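Mandelate racemase/muconate lactonizing enzyme family protein (Roseovarius sp. TM1035, PDB 3T9P) probably acts on a carboxylate substrate as a member of the enolase superfamily, whose enzymes abstract the proton alpha to a carboxylate, although its own reaction is not established. Local coordinates at residues Y99-M104 with M287-Q292; A151-R156 with S335-E340; W237-T242 with W265-D270. All blocks are in the same frame, centred on the assembly; numbering follows the deposited sequence.

Contact 1: Y99-M104 with M287-Q292; sequences YLRRAM and MHRTLQ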
loop_
_atom_site.group_PDB
_atom_site.type_symbol
_atom_site.label_atom_id
_atom_site.label_comp_id
_atom_site.label_asym_id
_atom_site.label_seq_id
_atom_site.Cartn_x
_atom_site.Cartn_y
_atom_site.Cartn_z
ATOM N N TYR A 99 -1.811 3.272 3.668
ATOM C CA TYR A 99 -2.869 3.960 4.476
ATOM C C TYR A 99 -3.702 3.032 5.318
ATOM O O TYR A 99 -4.054 3.386 6.377
ATOM C CB TYR A 99 -3.814 4.720 3.550
ATOM C CG TYR A 99 -3.378 6.153 3.341
ATOM C CD1 TYR A 99 -3.519 7.087 4.365
ATOM C CD2 TYR A 99 -2.905 6.578 2.094
ATOM C CE1 TYR A 99 -3.116 8.352 4.159
ATOM C CE2 TYR A 99 -2.557 7.901 1.854
ATOM C CZ TYR A 99 -2.658 8.765 2.923
ATOM O OH TYR A 99 -2.381 10.107 2.726
ATOM N N LEU A 100 -4.002 1.832 4.901
ATOM C CA LEU A 100 -4.753 0.923 5.763
ATOM C C LEU A 100 -3.969 0.633 7.062
ATOM O O LEU A 100 -4.525 0.560 8.088
ATOM C CB LEU A 100 -5.064 -0.382 5.054
ATOM C CG LEU A 100 -6.031 -1.410 5.671
ATOM C CD1 LEU A 100 -7.421 -1.012 5.670
ATOM C CD2 LEU A 100 -5.868 -2.781 5.112
ATOM N N ARG A 101 -2.676 0.429 6.920
ATOM C CA ARG A 101 -1.792 0.190 8.038
ATOM C C ARG A 101 -1.659 1.380 9.014
ATOM O O ARG A 101 -1.696 1.236 10.202
ATOM C CB ARG A 101 -0.433 -0.249 7.544
ATOM C CG ARG A 101 -0.419 -1.514 6.643
ATOM C CD ARG A 101 -1.391 -2.577 6.953
ATOM N NE ARG A 101 -1.279 -3.823 6.190
ATOM C CZ ARG A 101 -1.792 -4.969 6.575
ATOM N NH1 ARG A 101 -2.430 -5.015 7.687
ATOM N NH2 ARG A 101 -1.669 -6.061 5.861
ATOM N N ARG A 102 -1.589 2.557 8.422
ATOM C CA ARG A 102 -1.459 3.788 9.161
ATOM C C ARG A 102 -2.703 3.897 10.053
ATOM O O ARG A 102 -2.594 4.226 11.203
ATOM C CB ARG A 102 -1.444 4.974 8.182
ATOM C CG ARG A 102 -0.110 5.310 7.499
ATOM C CD ARG A 102 -0.213 6.430 6.503
ATOM N NE ARG A 102 1.025 6.653 5.795
ATOM C CZ ARG A 102 1.895 7.622 6.037
ATOM N NH1 ARG A 102 1.631 8.569 6.908
ATOM N NH2 ARG A 102 3.016 7.642 5.364
ATOM N N ALA A 103 -3.852 3.560 9.508
ATOM C CA ALA A 103 -5.089 3.583 10.258
ATOM C C ALA A 103 -5.216 2.469 11.336
ATOM O O ALA A 103 -5.591 2.719 12.462
ATOM C CB ALA A 103 -6.259 3.605 9.347
ATOM N N MET A 104 -4.832 1.277 10.918
ATOM C CA MET A 104 -4.828 0.044 11.807
ATOM C C MET A 104 -4.021 0.272 13.070
ATOM O O MET A 104 -4.374 -0.229 14.129
ATOM C CB MET A 104 -4.289 -1.160 11.020
ATOM C CG MET A 104 -4.246 -2.459 11.835
ATOM S SD MET A 104 -3.811 -3.870 10.707
ATOM C CE MET A 104 -5.441 -4.002 9.951
ATOM N N MET A 287 1.608 -2.736 17.135
ATOM C CA MET A 287 2.615 -3.578 17.848
ATOM C C MET A 287 2.594 -5.053 17.389
ATOM O O MET A 287 3.645 -5.673 17.214
ATOM C CB MET A 287 2.354 -3.490 19.367
ATOM C CG MET A 287 2.369 -1.998 19.842
ATOM S SD MET A 287 4.082 -1.258 19.869
ATOM C CE MET A 287 4.841 -2.075 21.236
ATOM N N HIS A 288 1.415 -5.623 17.235
ATOM C CA HIS A 288 1.359 -7.043 16.830
ATOM C C HIS A 288 2.101 -7.188 15.523
ATOM O O HIS A 288 2.864 -8.107 15.363
ATOM C CB HIS A 288 -0.121 -7.496 16.625
ATOM C CG HIS A 288 -0.795 -7.964 17.885
ATOM N ND1 HIS A 288 -0.296 -8.998 18.654
ATOM C CD2 HIS A 288 -1.966 -7.599 18.457
ATOM C CE1 HIS A 288 -1.096 -9.187 19.704
ATOM N NE2 HIS A 288 -2.136 -8.367 19.593
ATOM N N ARG A 289 1.847 -6.307 14.550
ATOM C CA ARG A 289 2.475 -6.459 13.254
ATOM C C ARG A 289 3.963 -6.182 13.327
ATOM O O ARG A 289 4.723 -6.909 12.690
ATOM C CB ARG A 289 1.783 -5.598 12.205
ATOM C CG ARG A 289 0.343 -6.120 11.892
ATOM C CD ARG A 289 -0.321 -5.237 10.735
ATOM N NE ARG A 289 0.490 -5.132 9.485
ATOM C CZ ARG A 289 0.623 -6.103 8.604
ATOM N NH1 ARG A 289 -0.062 -7.279 8.814
ATOM N NH2 ARG A 289 1.366 -5.932 7.499
ATOM N N THR A 290 4.379 -5.208 14.150
ATOM C CA THR A 290 5.829 -4.952 14.261
ATOM C C THR A 290 6.569 -6.201 14.898
ATOM O O THR A 290 7.646 -6.609 14.448
ATOM C CB THR A 290 6.061 -3.657 15.093
ATOM O OG1 THR A 290 5.385 -2.626 14.371
ATOM C CG2 THR A 290 7.591 -3.284 15.150
ATOM N N LEU A 291 5.955 -6.749 15.943
ATOM C CA LEU A 291 6.431 -7.992 16.586
ATOM C C LEU A 291 6.620 -9.137 15.591
ATOM O O LEU A 291 7.614 -9.856 15.672
ATOM C CB LEU A 291 5.435 -8.414 17.697
ATOM C CG LEU A 291 5.556 -7.555 18.963
ATOM C CD1 LEU A 291 4.330 -7.919 19.897
ATOM C CD2 LEU A 291 6.988 -7.788 19.646
ATOM N N GLN A 292 5.729 -9.266 14.605
ATOM C CA GLN A 292 5.842 -10.248 13.535
ATOM C C GLN A 292 7.125 -9.998 12.694
ATOM O O GLN A 292 7.950 -10.949 12.505
ATOM C CB GLN A 292 4.543 -10.295 12.694
ATOM C CG GLN A 292 4.567 -11.287 11.496
ATOM C CD GLN A 292 4.747 -12.803 11.897
ATOM O OE1 GLN A 292 4.180 -13.287 12.906
ATOM N NE2 GLN A 292 5.588 -13.528 11.109
#
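The guanidinium of Arg-289 is gripped by two backbone carbonyls, NE giving its hydrogen to Met-284 O and NH2 to Cys-260 O, and its flat face lies on the guanidinium of Arg-101. The stack is nearly parallel: centres are 3.3 Å apart, planes 9° apart, and Arg-101 CZ stands 3.4 Å from Arg-289 CZ, over the middle of the group. Arg-101 NH1 approaches Arg-289 NE to 3.4 Å, but both are donors, so the approach is a stacking contact and not a hydrogen bond. Glu-261 forms a salt bridge with Arg-101 NE, so its carboxylate probably offsets part of the paired positive charge, while the two carbonyls take up N-H groups of Arg-289. A kink at chi2 (-35°) turns the Arg-101 chain, which meets that of Arg-289 at about a right angle. Met-104 fills the corner: its SD lies in the Arg-101 guanidinium plane, at the edge, and touches Arg-289 CD at 3.7 Å. Tyr-89 and Tyr-262 add cation-pi contacts to Arg-101 and Arg-289, respectively. All three touching side chains are buried. The contact joins helix 98-119 of the N-terminal family region to helix 287-299 of the enolase C-terminal region, with helix 82-91 packing against Met-104.

Contact 2: A151-R156 with S335-E340; sequences AERFCR and SIEGPE
Arg-153 sets its CG between the backbone N and the carbonyl carbon (chi1 71°) and then runs extended to NE, which carries its guanidinium off helix 147-161 to Glu-337, whose own chain bends at chi2 to present the carboxylate. This is a junction of the beta/alpha barrel typical of the enolase superfamily: helix 147-161 follows strand 132-139, the loop carrying Glu-337 follows strand 332-335, and the two strands pair in parallel. The salt bridge is end-on and bidentate. Arg-153 NH1 reaches Glu-337 OE1 at 2.8 Å with a nearly straight bond (169°), and OE1 lies almost in the guanidinium plane; Arg-153 NH2 reaches Glu-337 OE2 at 2.9 Å on the syn side, less straight. The two planes are nevertheless turned 48° against each other, so NH1 meets OE1 from above the carboxylate plane and the pair is twisted rather than coplanar. Both residues have further partners: Arg-153 NE forms a salt bridge with Glu-150, and Glu-337 OE2 accepts the backbone N-H of Met-141, just beyond strand 132-139. The carboxylate thus ties the helix and the two strand ends together. Beneath the charged pair the packing becomes apolar. Ile-336 lays its CD1 over one face of the Arg-153 guanidinium, centred on the group and 3.6 Å from Arg-153 CZ. The same methyl bridges to the neighbouring aromatic side chain, where Ile-336 CD1 meets Phe-154 CE1 at 4.1 Å, at the ring edge and near its plane.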
loop_
_atom_site.group_PDB
_atom_site.type_symbol
_atom_site.label_atom_id
_atom_site.label_comp_id
_atom_site.label_asym_id
_atom_site.label_seq_id
_atom_site.Cartn_x
_atom_site.Cartn_y
_atom_site.Cartn_z
ATOM N N ALA A 151 27.029 19.898 13.364
ATOM C CA ALA A 151 28.055 19.565 14.341
ATOM C C ALA A 151 27.893 20.284 15.652
ATOM O O ALA A 151 27.957 19.686 16.687
ATOM C CB ALA A 151 29.406 19.842 13.790
ATOM N N GLU A 152 27.621 21.582 15.569
ATOM C CA GLU A 152 27.452 22.362 16.752
ATOM C C GLU A 152 26.252 21.947 17.552
ATOM O O GLU A 152 26.353 21.824 18.746
ATOM C CB GLU A 152 27.429 23.882 16.512
ATOM C CG GLU A 152 27.704 24.683 17.804
ATOM C CD GLU A 152 28.758 24.017 18.808
ATOM O OE1 GLU A 152 29.957 23.891 18.480
ATOM O OE2 GLU A 152 28.360 23.626 19.936
ATOM N N ARG A 153 25.121 21.701 16.904
ATOM C CA ARG A 153 23.992 21.339 17.747
ATOM C C ARG A 153 24.236 19.950 18.342
ATOM O O ARG A 153 23.811 19.710 19.453
ATOM C CB ARG A 153 22.644 21.505 17.042
ATOM C CG ARG A 153 22.324 20.525 15.952
ATOM C CD ARG A 153 20.848 20.708 15.538
ATOM N NE ARG A 153 20.534 19.831 14.389
ATOM C CZ ARG A 153 19.309 19.634 13.926
ATOM N NH1 ARG A 153 18.250 20.187 14.530
ATOM N NH2 ARG A 153 19.136 18.843 12.838
ATOM N N PHE A 154 24.893 19.059 17.601
ATOM C CA PHE A 154 25.194 17.706 18.085
ATOM C C PHE A 154 26.145 17.787 19.300
ATOM O O PHE A 154 25.934 17.079 20.321
ATOM C CB PHE A 154 25.823 16.894 16.987
ATOM C CG PHE A 154 24.831 16.196 16.054
ATOM C CD1 PHE A 154 23.435 16.346 16.218
ATOM C CD2 PHE A 154 25.296 15.355 15.058
ATOM C CE1 PHE A 154 22.562 15.641 15.392
ATOM C CE2 PHE A 154 24.395 14.687 14.146
ATOM C CZ PHE A 154 23.038 14.826 14.313
ATOM N N CYS A 155 27.182 18.635 19.214
ATOM C CA CYS A 155 28.087 18.821 20.367
ATOM C C CYS A 155 27.392 19.170 21.655
ATOM O O CYS A 155 27.712 18.589 22.699
ATOM C CB CYS A 155 29.241 19.797 20.021
ATOM S SG CYS A 155 30.410 18.945 18.991
ATOM N N ARG A 156 26.435 20.104 21.561
ATOM C CA ARG A 156 25.642 20.599 22.680
ATOM C C ARG A 156 24.769 19.429 23.242
ATOM O O ARG A 156 24.681 19.267 24.462
ATOM C CB ARG A 156 24.752 21.792 22.271
ATOM C CG ARG A 156 25.536 23.128 22.094
ATOM C CD ARG A 156 24.741 24.273 21.335
ATOM N NE ARG A 156 23.372 24.535 21.846
ATOM C CZ ARG A 156 22.218 24.414 21.158
ATOM N NH1 ARG A 156 22.192 24.025 19.870
ATOM N NH2 ARG A 156 21.061 24.697 21.781
ATOM N N SER A 335 14.163 11.826 17.771
ATOM C CA SER A 335 14.264 12.990 16.940
ATOM C C SER A 335 14.688 14.187 17.849
ATOM O O SER A 335 14.109 14.426 18.905
ATOM C CB SER A 335 12.883 13.269 16.324
ATOM O OG SER A 335 12.925 14.585 15.794
ATOM N N ILE A 336 15.744 14.866 17.488
ATOM C CA ILE A 336 16.193 16.024 18.286
ATOM C C ILE A 336 15.685 17.365 17.685
ATOM O O ILE A 336 16.075 18.431 18.149
ATOM C CB ILE A 336 17.778 16.022 18.527
ATOM C CG1 ILE A 336 18.599 15.621 17.281
ATOM C CG2 ILE A 336 18.139 14.919 19.575
ATOM C CD1 ILE A 336 18.721 16.890 16.255
ATOM N N GLU A 337 14.832 17.309 16.670
ATOM C CA GLU A 337 14.412 18.535 15.970
ATOM C C GLU A 337 13.524 19.280 16.934
ATOM O O GLU A 337 12.698 18.679 17.645
ATOM C CB GLU A 337 13.623 18.185 14.720
ATOM C CG GLU A 337 14.448 17.413 13.628
ATOM C CD GLU A 337 15.654 18.165 13.185
ATOM O OE1 GLU A 337 15.755 19.401 13.516
ATOM O OE2 GLU A 337 16.547 17.579 12.503
ATOM N N GLY A 338 13.654 20.587 16.977
ATOM C CA GLY A 338 12.782 21.335 17.890
ATOM C C GLY A 338 11.411 21.753 17.342
ATOM O O GLY A 338 10.991 21.392 16.219
ATOM N N PRO A 339 10.714 22.549 18.147
ATOM C CA PRO A 339 9.394 23.073 17.864
ATOM C C PRO A 339 9.346 23.886 16.538
ATOM O O PRO A 339 8.332 23.956 15.879
ATOM C CB PRO A 339 9.086 23.900 19.148
ATOM C CG PRO A 339 10.520 24.261 19.738
ATOM C CD PRO A 339 11.213 22.956 19.494
ATOM N N GLU A 340 10.463 24.413 16.111
ATOM C CA GLU A 340 10.570 25.132 14.863
ATOM C C GLU A 340 10.381 24.202 13.666
ATOM O O GLU A 340 9.946 24.639 12.604
ATOM C CB GLU A 340 11.923 25.839 14.770
#

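Contact 3: W237-T242 with W265-D270; sequences WEYDQT and WQLMLD
Tyr-239 packs its ring against Leu-267 and Met-268, and the path from CB to the hydroxyl gives the order of contacts. CB points at helix 262-270 from the first turn of helix 239-248, just after Glu-238 at the N-cap position. Beyond CG the ring divides between two neighbours. On one side, CD1 of Tyr-239 rests 3.7 Å from the backbone CA of Met-268, and CE1 of Tyr-239 meets CB of Met-268 at 3.6 Å. On the other, CD2 of Tyr-239 lies 3.7 Å from CD2 of Leu-267, and CE2 of Tyr-239 is 3.9 Å from that same methyl. Leu-267 CG sits over a ring face, whereas the Met-268 chain crosses the tyrosine at about a right angle. At the tip, OH is hydrogen-bonded to Asp-259 OD2, so the polar end of this buried ring has a partner. Met-268 also reaches Trp-265 of its own helix: with CG opposite the backbone N (chi1 -178°) its chain runs extended across the tyrosine and then bends at chi3, which leaves CE 4.0 Å from Tyr-239 CE1 and 3.5 Å above the plane of Trp-265, toward that ring's rim. Every contact between the segments is apolar. The closest CA pair between the two segments is CA of Tyr-239 and CA of Met-268, 5.9 Å apart. The two helices are successive in the barrel, with strand 252-255 between them in the chain; the second subunit packs on Tyr-239 and Leu-267, while helix 287-299 packs against Trp-265.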
loop_
_atom_site.group_PDB
_atom_site.type_symbol
_atom_site.label_atom_id
_atom_site.label_comp_id
_atom_site.label_asym_id
_atom_site.label_seq_id
_atom_site.Cartn_x
_atom_site.Cartn_y
_atom_site.Cartn_z
ATOM N N TRP A 237 12.851 0.227 -2.456
ATOM C CA TRP A 237 12.078 -0.830 -3.202
ATOM C C TRP A 237 13.008 -1.557 -4.179
ATOM O O TRP A 237 12.572 -2.492 -4.810
ATOM C CB TRP A 237 10.916 -0.213 -4.009
ATOM C CG TRP A 237 11.338 0.929 -4.908
ATOM C CD1 TRP A 237 11.598 0.835 -6.238
ATOM C CD2 TRP A 237 11.482 2.301 -4.572
ATOM N NE1 TRP A 237 11.919 2.073 -6.732
ATOM C CE2 TRP A 237 11.879 2.978 -5.730
ATOM C CE3 TRP A 237 11.373 3.036 -3.356
ATOM C CZ2 TRP A 237 12.159 4.354 -5.755
ATOM C CZ3 TRP A 237 11.667 4.382 -3.354
ATOM C CH2 TRP A 237 12.028 5.046 -4.577
ATOM N N GLU A 238 14.297 -1.199 -4.272
ATOM C CA GLU A 238 15.293 -2.003 -5.062
ATOM C C GLU A 238 16.144 -2.846 -4.163
ATOM O O GLU A 238 17.282 -2.492 -3.849
ATOM C CB GLU A 238 16.204 -1.074 -5.863
ATOM C CG GLU A 238 15.452 -0.173 -6.807
ATOM C CD GLU A 238 14.965 -0.950 -8.038
ATOM O OE1 GLU A 238 15.287 -2.155 -8.179
ATOM O OE2 GLU A 238 14.254 -0.344 -8.855
ATOM N N TYR A 239 15.604 -3.979 -3.772
ATOM C CA TYR A 239 16.196 -4.793 -2.770
ATOM C C TYR A 239 17.600 -5.310 -3.203
ATOM O O TYR A 239 18.502 -5.428 -2.392
ATOM C CB TYR A 239 15.208 -5.936 -2.483
ATOM C CG TYR A 239 13.957 -5.389 -1.818
ATOM C CD1 TYR A 239 13.952 -5.108 -0.438
ATOM C CD2 TYR A 239 12.798 -5.077 -2.556
ATOM C CE1 TYR A 239 12.765 -4.588 0.190
ATOM C CE2 TYR A 239 11.652 -4.506 -1.928
ATOM C CZ TYR A 239 11.676 -4.299 -0.563
ATOM O OH TYR A 239 10.595 -3.738 0.037
ATOM N N ASP A 240 17.755 -5.637 -4.477
ATOM C CA ASP A 240 19.052 -6.175 -4.974
ATOM C C ASP A 240 20.118 -5.096 -4.971
ATOM O O ASP A 240 21.289 -5.406 -4.792
ATOM C CB ASP A 240 18.923 -6.715 -6.395
ATOM C CG ASP A 240 18.233 -8.054 -6.446
ATOM O OD1 ASP A 240 18.103 -8.706 -5.407
ATOM O OD2 ASP A 240 17.764 -8.470 -7.515
ATOM N N GLN A 241 19.749 -3.848 -5.167
ATOM C CA GLN A 241 20.699 -2.772 -5.056
ATOM C C GLN A 241 21.224 -2.631 -3.615
ATOM O O GLN A 241 22.398 -2.541 -3.379
ATOM C CB GLN A 241 20.068 -1.458 -5.516
ATOM C CG GLN A 241 19.776 -1.374 -6.990
ATOM C CD GLN A 241 19.195 -0.039 -7.440
ATOM O OE1 GLN A 241 19.348 0.938 -6.801
ATOM N NE2 GLN A 241 18.549 -0.032 -8.555
ATOM N N THR A 242 20.305 -2.655 -2.669
ATOM C CA THR A 242 20.658 -2.540 -1.274
ATOM C C THR A 242 21.545 -3.735 -0.878
ATOM O O THR A 242 22.503 -3.577 -0.213
ATOM C CB THR A 242 19.408 -2.467 -0.378
ATOM O OG1 THR A 242 18.556 -1.479 -0.882
ATOM C CG2 THR A 242 19.752 -2.143 1.068
ATOM N N TRP A 265 8.858 -7.486 3.455
ATOM C CA TRP A 265 9.840 -7.839 4.486
ATOM C C TRP A 265 10.518 -9.166 4.106
ATOM O O TRP A 265 11.736 -9.335 4.284
ATOM C CB TRP A 265 9.184 -7.966 5.854
ATOM C CG TRP A 265 8.998 -6.594 6.449
ATOM C CD1 TRP A 265 7.858 -5.881 6.474
ATOM C CD2 TRP A 265 10.040 -5.748 7.014
ATOM N NE1 TRP A 265 8.074 -4.647 7.170
ATOM C CE2 TRP A 265 9.419 -4.532 7.433
ATOM C CE3 TRP A 265 11.429 -5.914 7.212
ATOM C CZ2 TRP A 265 10.131 -3.494 8.088
ATOM C CZ3 TRP A 265 12.170 -4.881 7.810
ATOM C CH2 TRP A 265 11.516 -3.639 8.207
ATOM N N GLN A 266 9.701 -10.079 3.603
ATOM C CA GLN A 266 10.142 -11.388 3.116
ATOM C C GLN A 266 11.126 -11.305 1.978
ATOM O O GLN A 266 12.214 -11.908 2.036
ATOM C CB GLN A 266 8.901 -12.258 2.706
ATOM C CG GLN A 266 8.487 -13.237 3.837
ATOM C CD GLN A 266 9.646 -14.176 4.268
ATOM O OE1 GLN A 266 10.476 -14.530 3.444
ATOM N NE2 GLN A 266 9.744 -14.503 5.576
ATOM N N LEU A 267 10.776 -10.594 0.929
ATOM C CA LEU A 267 11.678 -10.422 -0.170
ATOM C C LEU A 267 12.986 -9.764 0.316
ATOM O O LEU A 267 14.102 -10.236 -0.002
ATOM C CB LEU A 267 10.989 -9.615 -1.223
ATOM C CG LEU A 267 11.705 -9.000 -2.408
ATOM C CD1 LEU A 267 12.309 -10.118 -3.331
ATOM C CD2 LEU A 267 10.771 -8.098 -3.275
ATOM N N MET A 268 12.869 -8.736 1.148
ATOM C CA MET A 268 14.061 -8.050 1.720
ATOM C C MET A 268 15.049 -9.072 2.372
ATOM O O MET A 268 16.298 -8.989 2.161
ATOM C CB MET A 268 13.645 -6.946 2.743
ATOM C CG MET A 268 14.842 -6.194 3.323
ATOM S SD MET A 268 14.359 -5.111 4.752
ATOM C CE MET A 268 12.769 -4.379 4.229
ATOM N N LEU A 269 14.517 -9.900 3.240
ATOM C CA LEU A 269 15.258 -10.907 3.962
ATOM C C LEU A 269 15.797 -12.005 3.032
ATOM O O LEU A 269 16.893 -12.391 3.146
ATOM C CB LEU A 269 14.436 -11.470 5.125
ATOM C CG LEU A 269 14.094 -10.550 6.297
ATOM C CD1 LEU A 269 13.159 -11.213 7.257
ATOM C CD2 LEU A 269 15.325 -10.058 7.009
ATOM N N ASP A 270 14.992 -12.418 2.070
ATOM C CA ASP A 270 15.337 -13.467 1.111
ATOM C C ASP A 270 16.526 -13.046 0.291
ATOM O O ASP A 270 17.350 -13.839 0.001
ATOM C CB ASP A 270 14.209 -13.721 0.123
ATOM C CG ASP A 270 13.109 -14.549 0.659
ATOM O OD1 ASP A 270 13.149 -15.071 1.765
ATOM O OD2 ASP A 270 12.144 -14.627 -0.068
#

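In the fold
Contacts 1 and 3 bury every touching residue, whereas contact 2 is only partly buried. Contact 1 joins the N-terminal family region to the barrel region, and its centre lies about 11 Å from the centre of the chain, against about 19 Å for the centres of contacts 2 and 3, which stay within the barrel region. Their chemistry differs accordingly: stacked like charges with outside acceptors in contact 1, an opposite-charge pair beside an isoleucine in contact 2, and apolar packing in contact 3. Helix 287-299 is common ground, a partner in contact 1 and a neighbour of contact 3. Both of those contacts touch the second subunit; contact 2 does not, and its centre lies about 30 Å from that of contact 1.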